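Local coordinates for protein alpha,alpha-trehalose-phosphate synthase (UDP-forming) (Burkholderia xenovorans, PDB 5V0T) that belongs to glycosyltransferase family 20, adopts the two-domain GT-B fold and is modelled with uridine-5'-diphosphate and 6-O-phosphono-alpha-D-glucopyranose bound, at residues Asp53-Gly58 with Ala76-Asp81; Ser220-Ile225 with Arg233-Pro238. All blocks are in the same frame, centred on the assembly; numbering follows the deposited sequence.

Interaction 1. Residues Asp53-Gly58 with Ala76-Asp81; sequences DVLSSG and ALMRRD
Leu55 and Leu77 show how a short parallel strand pair is sealed by its backbone: Leu55 N donates to Leu77 O at 2.9 Å, while Leu77 N reaches back to Asp53 O. A third bond, from Arg79 N to Leu55 O at 3.0 Å, ties the first turn of helix 79-98 to the strand end. Packing is close on the face bearing Leu55 and Met78. Leu55 CG lies 3.8 Å from Ala76 CB, and the Met78 chain, folded at chi2 and chi3 (-59° and -63°), curls round so that CE comes 3.4 Å from Gly58 O. Looser and wetter is the exposed end at Arg79. A chi1 of -179° at Val54 carries CG1 over one face of the Arg79 guanidinium, 3.5 Å above the centre of its plane, the two side chains crossing at about a right angle; a water links Arg79 NH2, Val54 O and Ser56 OG. This surface contact is bordered by Pro60, which touches Leu55 and Met78, and by Tyr82 of helix 79-98 against Val54. Leu77, by contrast, is buried, turning inward to Trp50 and to Val118 and Trp121 of helix 109-126.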
loop_
_atom_site.group_PDB
_atom_site.type_symbol
_atom_site.label_atom_id
_atom_site.label_comp_id
_atom_site.label_asym_id
_atom_site.label_seq_id
_atom_site.Cartn_x
_atom_site.Cartn_y
_atom_site.Cartn_z
ATOM N N ASP A 53 -4.147 5.304 19.131
ATOM C CA ASP A 53 -3.812 6.170 20.253
ATOM C C ASP A 53 -2.606 5.629 21.012
ATOM O O ASP A 53 -2.365 4.417 21.056
ATOM C CB ASP A 53 -4.990 6.294 21.215
ATOM C CG ASP A 53 -6.222 6.882 20.552
ATOM O OD1 ASP A 53 -6.069 7.787 19.704
ATOM O OD2 ASP A 53 -7.334 6.422 20.880
ATOM N N VAL A 54 -1.865 6.543 21.630
ATOM C CA VAL A 54 -0.668 6.221 22.395
ATOM C C VAL A 54 -0.843 6.772 23.805
ATOM O O VAL A 54 -1.228 7.936 23.975
ATOM C CB VAL A 54 0.597 6.801 21.736
ATOM C CG1 VAL A 54 1.835 6.428 22.551
ATOM C CG2 VAL A 54 0.728 6.314 20.300
ATOM N N LEU A 55 -0.541 5.951 24.812
ATOM C CA LEU A 55 -0.742 6.316 26.212
ATOM C C LEU A 55 0.581 6.682 26.877
ATOM O O LEU A 55 1.570 5.952 26.754
ATOM C CB LEU A 55 -1.395 5.173 26.990
ATOM C CG LEU A 55 -2.737 4.632 26.507
ATOM C CD1 LEU A 55 -3.310 3.661 27.546
ATOM C CD2 LEU A 55 -3.708 5.763 26.243
ATOM N N SER A 56 0.585 7.807 27.597
ATOM C CA SER A 56 1.730 8.196 28.416
ATOM C C SER A 56 1.755 7.456 29.746
ATOM O O SER A 56 2.826 7.304 30.343
ATOM C CB SER A 56 1.712 9.703 28.678
ATOM O OG SER A 56 1.545 10.441 27.482
ATOM N N SER A 57 0.600 7.007 30.227
ATOM C CA SER A 57 0.494 6.326 31.511
ATOM C C SER A 57 -0.816 5.549 31.526
ATOM O O SER A 57 -1.630 5.647 30.606
ATOM C CB SER A 57 0.562 7.316 32.680
ATOM O OG SER A 57 -0.517 8.231 32.612
ATOM N N GLY A 58 -1.013 4.782 32.590
ATOM C CA GLY A 58 -2.172 3.926 32.687
ATOM C C GLY A 58 -1.974 2.612 31.952
ATOM O O GLY A 58 -0.868 2.236 31.553
ATOM N N ALA A 76 -5.158 0.746 22.631
ATOM C CA ALA A 76 -4.050 1.679 22.535
ATOM C C ALA A 76 -2.713 0.963 22.752
ATOM O O ALA A 76 -2.641 -0.181 23.221
ATOM C CB ALA A 76 -4.217 2.808 23.555
ATOM N N LEU A 77 -1.643 1.663 22.412
ATOM C CA LEU A 77 -0.284 1.215 22.681
ATOM C C LEU A 77 0.321 2.094 23.766
ATOM O O LEU A 77 0.096 3.307 23.784
ATOM C CB LEU A 77 0.583 1.281 21.414
ATOM C CG LEU A 77 0.319 0.222 20.340
ATOM C CD1 LEU A 77 1.098 0.523 19.074
ATOM C CD2 LEU A 77 0.691 -1.155 20.883
ATOM N N MET A 78 1.062 1.483 24.687
ATOM C CA MET A 78 1.892 2.277 25.582
ATOM C C MET A 78 2.970 2.987 24.766
ATOM O O MET A 78 3.402 2.494 23.719
ATOM C CB MET A 78 2.542 1.394 26.651
ATOM C CG MET A 78 1.574 0.658 27.571
ATOM S SD MET A 78 0.509 1.795 28.472
ATOM C CE MET A 78 1.707 2.705 29.451
ATOM N N ARG A 79 3.411 4.153 25.257
ATOM C CA ARG A 79 4.445 4.922 24.561
ATOM C C ARG A 79 5.673 4.070 24.275
ATOM O O ARG A 79 6.208 4.078 23.162
ATOM C CB ARG A 79 4.840 6.147 25.387
ATOM C CG ARG A 79 6.079 6.879 24.875
ATOM C CD ARG A 79 5.812 7.543 23.525
ATOM N NE ARG A 79 4.659 8.436 23.586
ATOM C CZ ARG A 79 4.165 9.115 22.550
ATOM N NH1 ARG A 79 4.721 9.007 21.348
ATOM N NH2 ARG A 79 3.105 9.901 22.721
ATOM N N ARG A 80 6.123 3.302 25.265
ATOM C CA ARG A 80 7.301 2.471 25.055
ATOM C C ARG A 80 7.045 1.408 23.990
ATOM O O ARG A 80 7.928 1.101 23.184
ATOM C CB ARG A 80 7.719 1.828 26.375
ATOM C CG ARG A 80 8.890 0.891 26.245
ATOM C CD ARG A 80 9.038 -0.016 27.472
ATOM N NE ARG A 80 10.239 -0.842 27.354
ATOM C CZ ARG A 80 10.321 -2.107 27.747
ATOM N NH1 ARG A 80 9.265 -2.703 28.291
ATOM N NH2 ARG A 80 11.459 -2.775 27.591
ATOM N N ASP A 81 5.837 0.833 23.974
ATOM C CA ASP A 81 5.496 -0.147 22.949
ATOM C C ASP A 81 5.398 0.500 21.573
ATOM O O ASP A 81 5.877 -0.061 20.575
ATOM C CB ASP A 81 4.185 -0.836 23.319
ATOM C CG ASP A 81 4.315 -1.665 24.577
ATOM O OD1 ASP A 81 5.464 -1.964 24.958
ATOM O OD2 ASP A 81 3.283 -2.011 25.184
HETATM O O HOH W 1 0.450 10.163 24.543
#

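Interaction 2. Residues Ser220-Ile225 with Arg233-Pro238; sequences SGPLTI and RAAAYP
Between Leu223 and Ala234 two backbone bonds, Leu223 N to Ala234 O at 2.9 Å and Ala234 N to Leu223 O at 3.0 Å, make the hydrogen-bonded pair on which this antiparallel contact is built. Leu223 O has a further neighbour in Arg233 CA, whose C-H points at it over 3.1 Å.

The next polar element is the Arg233 side chain, modelled in two conformers. In the one described here, bends at chi2 and chi3, both near -70°, fold it back across the neighbouring strand, and its NH2 gives a weak, tentative hydrogen bond to Pro222 O at 3.3 Å. Just before the strand, Ser218 OG is hydrogen-bonded to that same carbonyl and also to Gly221 N. In this conformer Thr224 OG1 lies over one face of the guanidinium, whereas Ser220 CB approaches at the edge, in its plane; Ser220 itself is poorly ordered, so that outer end is less sharply defined.

Farther out the contact becomes apolar. Pro222 rests its CB against Ala235 CB at 3.9 Å, and its CG approaches the hydroxyl end of Tyr237, whose OH is hydrogen-bonded to Asp464. Ile225 CG1 lies 3.9 Å from Ala234 CB. Helix 197-209 covers this side, with Leu200 touching both Leu223 and Ala234 and Phe203 meeting Ile225.

Taken together, these features describe a beta hairpin, strands 223-227 and 230-236, with Thr224 and Arg233 as a non-hydrogen-bonded pair. Its second strand runs parallel to strand 191-194, so the hairpin continues a Rossmann-like sheet of the GT-B fold beyond that strand, with strand 214-216 on its outer side.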
loop_
_atom_site.group_PDB
_atom_site.type_symbol
_atom_site.label_atom_id
_atom_site.label_comp_id
_atom_site.label_asym_id
_atom_site.label_seq_id
_atom_site.Cartn_x
_atom_site.Cartn_y
_atom_site.Cartn_z
ATOM N N SER A 220 -3.148 -27.918 -6.339
ATOM C CA SER A 220 -4.173 -27.059 -5.754
ATOM C C SER A 220 -3.951 -25.599 -6.132
ATOM O O SER A 220 -4.912 -24.852 -6.348
ATOM C CB SER A 220 -4.188 -27.226 -4.234
ATOM O OG SER A 220 -5.285 -26.544 -3.655
ATOM N N GLY A 221 -2.693 -25.176 -6.228
ATOM C CA GLY A 221 -2.377 -23.796 -6.502
ATOM C C GLY A 221 -1.219 -23.282 -5.669
ATOM O O GLY A 221 -0.149 -22.950 -6.196
ATOM N N PRO A 222 -1.407 -23.189 -4.351
ATOM C CA PRO A 222 -0.324 -22.694 -3.494
ATOM C C PRO A 222 0.835 -23.675 -3.435
ATOM O O PRO A 222 0.660 -24.891 -3.538
ATOM C CB PRO A 222 -0.985 -22.540 -2.117
ATOM C CG PRO A 222 -2.475 -22.622 -2.370
ATOM C CD PRO A 222 -2.624 -23.491 -3.578
ATOM N N LEU A 223 2.034 -23.123 -3.275
ATOM C CA LEU A 223 3.214 -23.941 -3.037
ATOM C C LEU A 223 3.165 -24.536 -1.635
ATOM O O LEU A 223 2.558 -23.977 -0.722
ATOM C CB LEU A 223 4.486 -23.104 -3.181
ATOM C CG LEU A 223 4.546 -22.218 -4.425
ATOM C CD1 LEU A 223 5.815 -21.386 -4.427
ATOM C CD2 LEU A 223 4.468 -23.079 -5.666
ATOM N N THR A 224 3.821 -25.675 -1.465
ATOM C CA THR A 224 4.056 -26.239 -0.147
ATOM C C THR A 224 5.467 -25.886 0.290
ATOM O O THR A 224 6.431 -26.109 -0.454
ATOM C CB THR A 224 3.868 -27.756 -0.159
ATOM O OG1 THR A 224 2.566 -28.053 -0.665
ATOM C CG2 THR A 224 4.009 -28.323 1.251
ATOM N N ILE A 225 5.583 -25.327 1.491
ATOM C CA ILE A 225 6.858 -24.917 2.064
ATOM C C ILE A 225 7.244 -25.902 3.161
ATOM O O ILE A 225 6.416 -26.245 4.014
ATOM C CB ILE A 225 6.791 -23.492 2.635
ATOM C CG1 ILE A 225 6.269 -22.494 1.593
ATOM C CG2 ILE A 225 8.161 -23.087 3.135
ATOM C CD1 ILE A 225 7.194 -22.325 0.399
ATOM N N ARG A 233 1.856 -23.479 3.506
ATOM C CA ARG A 233 1.525 -23.165 2.124
ATOM C C ARG A 233 1.780 -21.688 1.860
ATOM O O ARG A 233 1.691 -20.860 2.771
ATOM C CB ARG A 233 0.057 -23.497 1.807
ATOM C CG ARG A 233 -0.366 -24.935 2.133
ATOM C CD ARG A 233 0.258 -25.953 1.185
ATOM N NE ARG A 233 -0.290 -25.885 -0.170
ATOM C CZ ARG A 233 -1.307 -26.620 -0.611
ATOM N NH1 ARG A 233 -1.906 -27.483 0.195
ATOM N NH2 ARG A 233 -1.729 -26.494 -1.862
ATOM N N ALA A 234 2.071 -21.354 0.600
ATOM C CA ALA A 234 2.353 -19.968 0.247
ATOM C C ALA A 234 1.959 -19.691 -1.200
ATOM O O ALA A 234 2.187 -20.524 -2.077
ATOM C CB ALA A 234 3.840 -19.651 0.463
ATOM N N ALA A 235 1.376 -18.514 -1.445
ATOM C CA ALA A 235 0.920 -18.161 -2.786
ATOM C C ALA A 235 0.847 -16.643 -2.910
ATOM O O ALA A 235 1.048 -15.909 -1.941
ATOM C CB ALA A 235 -0.437 -18.797 -3.107
ATOM N N ALA A 236 0.553 -16.185 -4.127
ATOM C CA ALA A 236 0.378 -14.767 -4.421
ATOM C C ALA A 236 -1.103 -14.454 -4.599
ATOM O O ALA A 236 -1.826 -15.208 -5.256
ATOM C CB ALA A 236 1.157 -14.365 -5.683
ATOM N N TYR A 237 -1.547 -13.343 -4.004
ATOM C CA TYR A 237 -2.940 -12.896 -4.081
ATOM C C TYR A 237 -2.925 -11.377 -4.209
ATOM O O TYR A 237 -2.839 -10.665 -3.207
ATOM C CB TYR A 237 -3.736 -13.303 -2.837
ATOM C CG TYR A 237 -3.660 -14.768 -2.448
ATOM C CD1 TYR A 237 -2.594 -15.256 -1.690
ATOM C CD2 TYR A 237 -4.667 -15.650 -2.803
ATOM C CE1 TYR A 237 -2.525 -16.597 -1.315
ATOM C CE2 TYR A 237 -4.610 -17.005 -2.436
ATOM C CZ TYR A 237 -3.531 -17.461 -1.687
ATOM O OH TYR A 237 -3.459 -18.779 -1.310
ATOM N N PRO A 238 -2.968 -10.842 -5.432
ATOM C CA PRO A 238 -2.864 -9.378 -5.601
ATOM C C PRO A 238 -4.131 -8.681 -5.126
ATOM O O PRO A 238 -5.226 -8.989 -5.589
ATOM C CB PRO A 238 -2.649 -9.210 -7.114
ATOM C CG PRO A 238 -3.234 -10.458 -7.723
ATOM C CD PRO A 238 -3.004 -11.556 -6.720
#

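In the fold
From the N terminus, interaction 1 closes first: the chain leaves strand 53-55, passes through strand 63-67 and returns along strand 70-78 into helix 79-98. Interaction 2 opens much later and closes the tight hairpin of strands 223-227 and 230-236. The two loops are in series, neither nested nor crossed. Their centres are about 37 Å apart and they do not touch. Contacts that follow one another along a chain can still meet in one sheet, and this pair is an example: strands 45-48, 12-16, 135-139, 159-162 and 191-194 bridge them within the same mixed sheet, while the separate parallel sheet of six strands carries neither contact.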